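Local coordinates for protein transcriptional regulator, TetR family (Marinobacter aquaeolei, PDB 3NNR) that probably binds DNA through an N-terminal helix-turn-helix domain and acts as a transcriptional regulator, as in other members of the TetR family, at residues I56-I70 with F83-F97. Residues are numbered along the deposited sequence; the frame is centred on the assembly and turned at random.
Sequences IFQEYEKLVDYYLDI and FYLESVFDGLWSYRF. With SO4 (sulfate ion), chain D.
Y60 and Y95 carry the close-packed end of this contact, an example of two antiparallel helices joined by aromatic side chains rather than by hydrogen bonds. Y60 CB sits over the face of the Y95 ring, 3.9 Å from its centroid, while the two rings lie obliquely, their planes 34° apart. With CG anti to the backbone N (chi1 176°), the Y60 ring runs past Y95 to G91, which has no side chain and lets Y60 CE1 come within 3.8 Å of G91 O. The hydroxyl of the buried Y60 is hydrogen-bonded to an unidentified molecule, probably from the crystallisation liquor. I56 CG2 is wedged between ring edges, 3.8 Å from both Y95 CE2 and F97 CE1. An alanine in place of Y95 would strip the ring from beneath Y60 CB and is likely to leave a gap beside I56. The looser, more open side is an offset edge-to-face pair, the edge of F83 toward the face of Y67, planes at 90°. Beside it S87 and Y84 are buried: S87 CB lies over a Y67 face, S87 OG turns back to F83 O (2.8 Å), and I70 CD1 rests against Y84 CZ at 3.5 Å. The axes of segments 56-67 and 83-94 approach to 10.2 Å; L11 and L15 of helix 6-21 touch I56 and Y95, linking the DNA-binding domain to the all-helical regulatory domain typical of TetR-family proteins.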
loop_
_atom_site.group_PDB
_atom_site.type_symbol
_atom_site.label_atom_id
_atom_site.label_comp_id
_atom_site.label_asym_id
_atom_site.label_seq_id
_atom_site.Cartn_x
_atom_site.Cartn_y
_atom_site.Cartn_z
ATOM N N ILE A 56 -0.087 19.037 11.237
ATOM C CA ILE A 56 -1.037 17.938 11.359
ATOM C C ILE A 56 -0.260 16.611 11.493
ATOM O O ILE A 56 -0.561 15.805 12.380
ATOM C CB ILE A 56 -1.984 17.850 10.165
ATOM C CG1 ILE A 56 -2.967 19.037 10.148
ATOM C CG2 ILE A 56 -2.744 16.543 10.206
ATOM C CD1 ILE A 56 -3.845 19.138 8.832
ATOM N N PHE A 57 0.720 16.395 10.617
ATOM C CA PHE A 57 1.565 15.202 10.712
ATOM C C PHE A 57 2.248 15.074 12.082
ATOM O O PHE A 57 2.289 13.984 12.666
ATOM C CB PHE A 57 2.642 15.158 9.630
ATOM C CG PHE A 57 3.690 14.134 9.905
ATOM C CD1 PHE A 57 3.421 12.789 9.683
ATOM C CD2 PHE A 57 4.903 14.489 10.435
ATOM C CE1 PHE A 57 4.357 11.827 9.975
ATOM C CE2 PHE A 57 5.845 13.526 10.740
ATOM C CZ PHE A 57 5.564 12.192 10.499
ATOM N N GLN A 58 2.795 16.177 12.579
ATOM C CA GLN A 58 3.425 16.175 13.895
ATOM C C GLN A 58 2.483 15.735 15.015
ATOM O O GLN A 58 2.980 15.200 16.014
ATOM C CB GLN A 58 4.037 17.530 14.235
ATOM C CG GLN A 58 5.292 17.831 13.464
ATOM C CD GLN A 58 5.876 19.210 13.769
ATOM O OE1 GLN A 58 5.157 20.215 13.905
ATOM N NE2 GLN A 58 7.185 19.261 13.850
ATOM N N GLU A 59 1.171 15.995 14.874
ATOM C CA GLU A 59 0.175 15.538 15.862
ATOM C C GLU A 59 -0.046 14.025 15.702
ATOM O O GLU A 59 -0.188 13.348 16.700
ATOM C CB GLU A 59 -1.191 16.258 15.786
ATOM C CG GLU A 59 -1.227 17.817 15.933
ATOM C CD GLU A 59 -0.672 18.377 17.257
ATOM O OE1 GLU A 59 -0.773 17.689 18.309
ATOM O OE2 GLU A 59 -0.151 19.534 17.238
ATOM N N TYR A 60 -0.094 13.529 14.465
ATOM C CA TYR A 60 -0.256 12.087 14.150
ATOM C C TYR A 60 0.954 11.315 14.674
ATOM O O TYR A 60 0.792 10.320 15.369
ATOM C CB TYR A 60 -0.429 11.873 12.635
ATOM C CG TYR A 60 -0.516 10.421 12.141
ATOM C CD1 TYR A 60 -1.536 9.537 12.555
ATOM C CD2 TYR A 60 0.398 9.939 11.239
ATOM C CE1 TYR A 60 -1.589 8.179 12.077
ATOM C CE2 TYR A 60 0.350 8.648 10.778
ATOM C CZ TYR A 60 -0.636 7.765 11.182
ATOM O OH TYR A 60 -0.571 6.494 10.618
ATOM N N GLU A 61 2.144 11.822 14.368
ATOM C CA GLU A 61 3.423 11.273 14.836
ATOM C C GLU A 61 3.426 11.138 16.370
ATOM O O GLU A 61 3.740 10.070 16.895
ATOM C CB GLU A 61 4.565 12.186 14.365
ATOM C CG GLU A 61 5.980 11.690 14.625
ATOM C CD GLU A 61 7.061 12.708 14.292
ATOM O OE1 GLU A 61 6.875 13.937 14.512
ATOM O OE2 GLU A 61 8.134 12.249 13.857
ATOM N N LYS A 62 3.049 12.204 17.081
ATOM C CA LYS A 62 2.976 12.169 18.560
ATOM C C LYS A 62 1.995 11.125 19.059
ATOM O O LYS A 62 2.257 10.460 20.055
ATOM C CB LYS A 62 2.577 13.525 19.164
ATOM C CG LYS A 62 3.698 14.558 19.250
ATOM C CD LYS A 62 3.175 15.968 19.675
ATOM C CE LYS A 62 4.224 17.070 19.396
ATOM N NZ LYS A 62 3.616 18.411 19.112
ATOM N N LEU A 63 0.879 10.985 18.356
ATOM C CA LEU A 63 -0.183 10.057 18.736
ATOM C C LEU A 63 0.285 8.614 18.608
ATOM O O LEU A 63 0.197 7.846 19.558
ATOM C CB LEU A 63 -1.427 10.265 17.856
ATOM C CG LEU A 63 -2.759 9.795 18.421
ATOM C CD1 LEU A 63 -3.172 10.814 19.483
ATOM C CD2 LEU A 63 -3.839 9.629 17.326
ATOM N N VAL A 64 0.830 8.276 17.444
ATOM C CA VAL A 64 1.290 6.910 17.165
ATOM C C VAL A 64 2.466 6.520 18.080
ATOM O O VAL A 64 2.464 5.414 18.643
ATOM C CB VAL A 64 1.597 6.735 15.685
ATOM C CG1 VAL A 64 2.195 5.374 15.407
ATOM C CG2 VAL A 64 0.306 6.982 14.863
ATOM N N ASP A 65 3.424 7.433 18.276
ATOM C CA ASP A 65 4.522 7.227 19.237
ATOM C C ASP A 65 4.026 6.933 20.656
ATOM O O ASP A 65 4.638 6.133 21.364
ATOM C CB ASP A 65 5.428 8.457 19.314
ATOM C CG ASP A 65 6.367 8.589 18.136
ATOM O OD1 ASP A 65 6.536 7.659 17.291
ATOM O OD2 ASP A 65 6.992 9.667 18.069
ATOM N N TYR A 66 2.951 7.608 21.059
ATOM C CA TYR A 66 2.341 7.429 22.382
ATOM C C TYR A 66 1.692 6.034 22.412
ATOM O O TYR A 66 1.915 5.303 23.338
ATOM C CB TYR A 66 1.329 8.578 22.677
ATOM C CG TYR A 66 0.874 8.836 24.110
ATOM C CD1 TYR A 66 1.755 8.749 25.197
ATOM C CD2 TYR A 66 -0.416 9.324 24.370
ATOM C CE1 TYR A 66 1.329 9.055 26.522
ATOM C CE2 TYR A 66 -0.854 9.628 25.702
ATOM C CZ TYR A 66 0.021 9.498 26.778
ATOM O OH TYR A 66 -0.399 9.839 28.101
ATOM N N TYR A 67 0.942 5.650 21.378
ATOM C CA TYR A 67 0.359 4.314 21.358
ATOM C C TYR A 67 1.424 3.205 21.295
ATOM O O TYR A 67 1.280 2.189 21.964
ATOM C CB TYR A 67 -0.623 4.126 20.188
ATOM C CG TYR A 67 -1.841 5.038 20.148
ATOM C CD1 TYR A 67 -2.474 5.478 21.310
ATOM C CD2 TYR A 67 -2.425 5.378 18.917
ATOM C CE1 TYR A 67 -3.615 6.282 21.251
ATOM C CE2 TYR A 67 -3.573 6.177 18.846
ATOM C CZ TYR A 67 -4.160 6.621 20.008
ATOM O OH TYR A 67 -5.279 7.412 19.944
ATOM N N LEU A 68 2.483 3.416 20.506
ATOM C CA LEU A 68 3.575 2.428 20.323
ATOM C C LEU A 68 4.800 2.612 21.237
ATOM O O LEU A 68 5.945 2.309 20.823
ATOM C CB LEU A 68 4.011 2.420 18.874
ATOM C CG LEU A 68 2.912 2.142 17.860
ATOM C CD1 LEU A 68 3.519 2.105 16.448
ATOM C CD2 LEU A 68 2.181 0.828 18.204
ATOM N N ASP A 69 4.553 3.127 22.449
ATOM C CA ASP A 69 5.567 3.276 23.480
ATOM C C ASP A 69 5.293 2.000 24.250
ATOM O O ASP A 69 4.330 1.927 25.030
ATOM C CB ASP A 69 5.359 4.539 24.323
ATOM C CG ASP A 69 6.443 4.758 25.363
ATOM O OD1 ASP A 69 7.299 3.875 25.601
ATOM O OD2 ASP A 69 6.415 5.850 25.953
ATOM N N ILE A 70 6.118 0.991 23.953
ATOM C CA ILE A 70 5.972 -0.351 24.500
ATOM C C ILE A 70 6.481 -0.396 25.944
ATOM O O ILE A 70 7.626 0.016 26.202
ATOM C CB ILE A 70 6.747 -1.438 23.676
ATOM C CG1 ILE A 70 6.451 -1.345 22.180
ATOM C CG2 ILE A 70 6.445 -2.866 24.204
ATOM C CD1 ILE A 70 5.003 -1.353 21.817
ATOM N N PHE A 83 -4.894 -3.794 21.189
ATOM C CA PHE A 83 -4.837 -2.350 21.365
ATOM C C PHE A 83 -3.867 -1.733 20.320
ATOM O O PHE A 83 -4.246 -0.819 19.568
ATOM C CB PHE A 83 -4.459 -1.944 22.784
ATOM C CG PHE A 83 -3.834 -0.602 22.821
ATOM C CD1 PHE A 83 -4.607 0.525 22.589
ATOM C CD2 PHE A 83 -2.449 -0.465 22.948
ATOM C CE1 PHE A 83 -4.010 1.780 22.520
ATOM C CE2 PHE A 83 -1.853 0.775 22.906
ATOM C CZ PHE A 83 -2.631 1.908 22.689
ATOM N N TYR A 84 -2.635 -2.239 20.247
ATOM C CA TYR A 84 -1.673 -1.716 19.270
ATOM C C TYR A 84 -2.257 -1.721 17.853
ATOM O O TYR A 84 -2.117 -0.728 17.110
ATOM C CB TYR A 84 -0.332 -2.485 19.256
ATOM C CG TYR A 84 0.443 -2.518 20.572
ATOM C CD1 TYR A 84 0.677 -1.360 21.306
ATOM C CD2 TYR A 84 0.993 -3.708 21.053
ATOM C CE1 TYR A 84 1.405 -1.387 22.509
ATOM C CE2 TYR A 84 1.712 -3.749 22.279
ATOM C CZ TYR A 84 1.915 -2.591 22.992
ATOM O OH TYR A 84 2.601 -2.627 24.188
ATOM N N LEU A 85 -2.918 -2.822 17.484
ATOM C CA LEU A 85 -3.502 -2.955 16.148
ATOM C C LEU A 85 -4.688 -2.023 15.950
ATOM O O LEU A 85 -4.689 -1.253 15.028
ATOM C CB LEU A 85 -3.895 -4.411 15.837
ATOM C CG LEU A 85 -2.754 -5.383 15.597
ATOM C CD1 LEU A 85 -3.301 -6.783 15.449
ATOM C CD2 LEU A 85 -1.977 -4.975 14.366
ATOM N N GLU A 86 -5.673 -2.081 16.828
ATOM C CA GLU A 86 -6.854 -1.200 16.700
ATOM C C GLU A 86 -6.540 0.303 16.666
ATOM O O GLU A 86 -7.099 1.038 15.849
ATOM C CB GLU A 86 -7.873 -1.464 17.814
ATOM C CG GLU A 86 -8.681 -2.762 17.603
ATOM C CD GLU A 86 -9.899 -2.902 18.519
ATOM O OE1 GLU A 86 -10.434 -1.889 19.022
ATOM O OE2 GLU A 86 -10.351 -4.040 18.701
ATOM N N SER A 87 -5.638 0.727 17.550
ATOM C CA SER A 87 -5.288 2.131 17.712
ATOM C C SER A 87 -4.571 2.689 16.502
ATOM O O SER A 87 -4.833 3.815 16.111
ATOM C CB SER A 87 -4.470 2.336 19.003
ATOM O OG SER A 87 -3.188 1.736 18.946
ATOM N N VAL A 88 -3.669 1.895 15.922
ATOM C CA VAL A 88 -2.980 2.253 14.689
ATOM C C VAL A 88 -4.010 2.309 13.536
ATOM O O VAL A 88 -3.972 3.241 12.761
ATOM C CB VAL A 88 -1.797 1.288 14.369
ATOM C CG1 VAL A 88 -1.229 1.567 13.024
ATOM C CG2 VAL A 88 -0.704 1.451 15.414
ATOM N N PHE A 89 -4.921 1.332 13.438
ATOM C CA PHE A 89 -5.966 1.384 12.391
ATOM C C PHE A 89 -6.862 2.616 12.553
ATOM O O PHE A 89 -7.154 3.268 11.558
ATOM C CB PHE A 89 -6.800 0.095 12.259
ATOM C CG PHE A 89 -6.181 -0.940 11.353
ATOM C CD1 PHE A 89 -6.272 -0.807 9.973
ATOM C CD2 PHE A 89 -5.535 -2.050 11.858
ATOM C CE1 PHE A 89 -5.696 -1.767 9.116
ATOM C CE2 PHE A 89 -4.978 -3.006 11.018
ATOM C CZ PHE A 89 -5.054 -2.861 9.653
ATOM N N ASP A 90 -7.264 2.936 13.780
ATOM C CA ASP A 90 -8.032 4.169 14.049
ATOM C C ASP A 90 -7.247 5.404 13.612
ATOM O O ASP A 90 -7.825 6.329 13.061
ATOM C CB ASP A 90 -8.358 4.330 15.531
ATOM C CG ASP A 90 -9.202 5.583 15.814
ATOM O OD1 ASP A 90 -10.419 5.526 15.500
ATOM O OD2 ASP A 90 -8.652 6.603 16.343
ATOM N N GLY A 91 -5.938 5.414 13.858
ATOM C CA GLY A 91 -5.083 6.526 13.432
ATOM C C GLY A 91 -5.090 6.704 11.924
ATOM O O GLY A 91 -5.310 7.806 11.420
ATOM N N LEU A 92 -4.855 5.604 11.213
ATOM C CA LEU A 92 -4.876 5.589 9.766
ATOM C C LEU A 92 -6.219 6.085 9.174
ATOM O O LEU A 92 -6.222 6.705 8.104
ATOM C CB LEU A 92 -4.524 4.199 9.226
ATOM C CG LEU A 92 -3.082 3.703 9.436
ATOM C CD1 LEU A 92 -3.018 2.232 9.031
ATOM C CD2 LEU A 92 -2.093 4.488 8.618
ATOM N N TRP A 93 -7.336 5.826 9.861
ATOM C CA TRP A 93 -8.628 6.371 9.426
ATOM C C TRP A 93 -8.670 7.869 9.694
ATOM O O TRP A 93 -9.029 8.653 8.802
ATOM C CB TRP A 93 -9.851 5.693 10.099
ATOM C CG TRP A 93 -11.154 6.387 9.758
ATOM C CD1 TRP A 93 -11.842 7.316 10.521
ATOM C CD2 TRP A 93 -11.894 6.250 8.541
ATOM N NE1 TRP A 93 -12.973 7.742 9.846
ATOM C CE2 TRP A 93 -13.027 7.102 8.632
ATOM C CE3 TRP A 93 -11.705 5.499 7.384
ATOM C CZ2 TRP A 93 -13.977 7.210 7.592
ATOM C CZ3 TRP A 93 -12.655 5.601 6.337
ATOM C CH2 TRP A 93 -13.777 6.456 6.459
ATOM N N SER A 94 -8.305 8.265 10.915
ATOM C CA SER A 94 -8.445 9.673 11.331
ATOM C C SER A 94 -7.558 10.637 10.527
ATOM O O SER A 94 -7.894 11.820 10.405
ATOM C CB SER A 94 -8.237 9.824 12.851
ATOM O OG SER A 94 -9.247 9.134 13.585
ATOM N N TYR A 95 -6.456 10.124 9.979
ATOM C CA TYR A 95 -5.519 10.904 9.206
ATOM C C TYR A 95 -5.430 10.321 7.787
ATOM O O TYR A 95 -4.399 10.428 7.125
ATOM C CB TYR A 95 -4.167 10.899 9.938
ATOM C CG TYR A 95 -4.207 11.691 11.227
ATOM C CD1 TYR A 95 -4.776 11.150 12.384
ATOM C CD2 TYR A 95 -3.683 12.993 11.304
ATOM C CE1 TYR A 95 -4.851 11.869 13.584
ATOM C CE2 TYR A 95 -3.742 13.743 12.532
ATOM C CZ TYR A 95 -4.331 13.162 13.673
ATOM O OH TYR A 95 -4.430 13.840 14.904
ATOM N N ARG A 96 -6.553 9.784 7.289
ATOM C CA ARG A 96 -6.590 9.105 5.983
ATOM C C ARG A 96 -6.053 9.927 4.812
ATOM O O ARG A 96 -5.546 9.334 3.850
ATOM C CB ARG A 96 -7.991 8.493 5.660
ATOM C CG ARG A 96 -9.026 9.471 5.130
ATOM C CD ARG A 96 -10.493 9.009 5.301
ATOM N NE ARG A 96 -10.895 9.351 6.656
ATOM C CZ ARG A 96 -11.902 10.138 7.025
ATOM N NH1 ARG A 96 -12.778 10.638 6.157
ATOM N NH2 ARG A 96 -12.081 10.362 8.321
ATOM N N PHE A 97 -6.168 11.252 4.889
ATOM C CA PHE A 97 -5.670 12.163 3.819
ATOM C C PHE A 97 -4.159 12.021 3.568
ATOM O O PHE A 97 -3.691 12.212 2.448
ATOM C CB PHE A 97 -5.970 13.650 4.134
ATOM C CG PHE A 97 -4.891 14.317 4.950
ATOM C CD1 PHE A 97 -4.824 14.142 6.311
ATOM C CD2 PHE A 97 -3.872 15.060 4.317
ATOM C CE1 PHE A 97 -3.792 14.725 7.071
ATOM C CE2 PHE A 97 -2.841 15.617 5.045
ATOM C CZ PHE A 97 -2.793 15.448 6.434
HETATM S S SO4 D . -13.802 9.467 2.551
HETATM O O1 SO4 D . -14.749 8.347 2.601
HETATM O O2 SO4 D . -13.705 10.176 1.248
HETATM O O3 SO4 D . -14.258 10.443 3.562
HETATM O O4 SO4 D . -12.538 8.792 2.828
#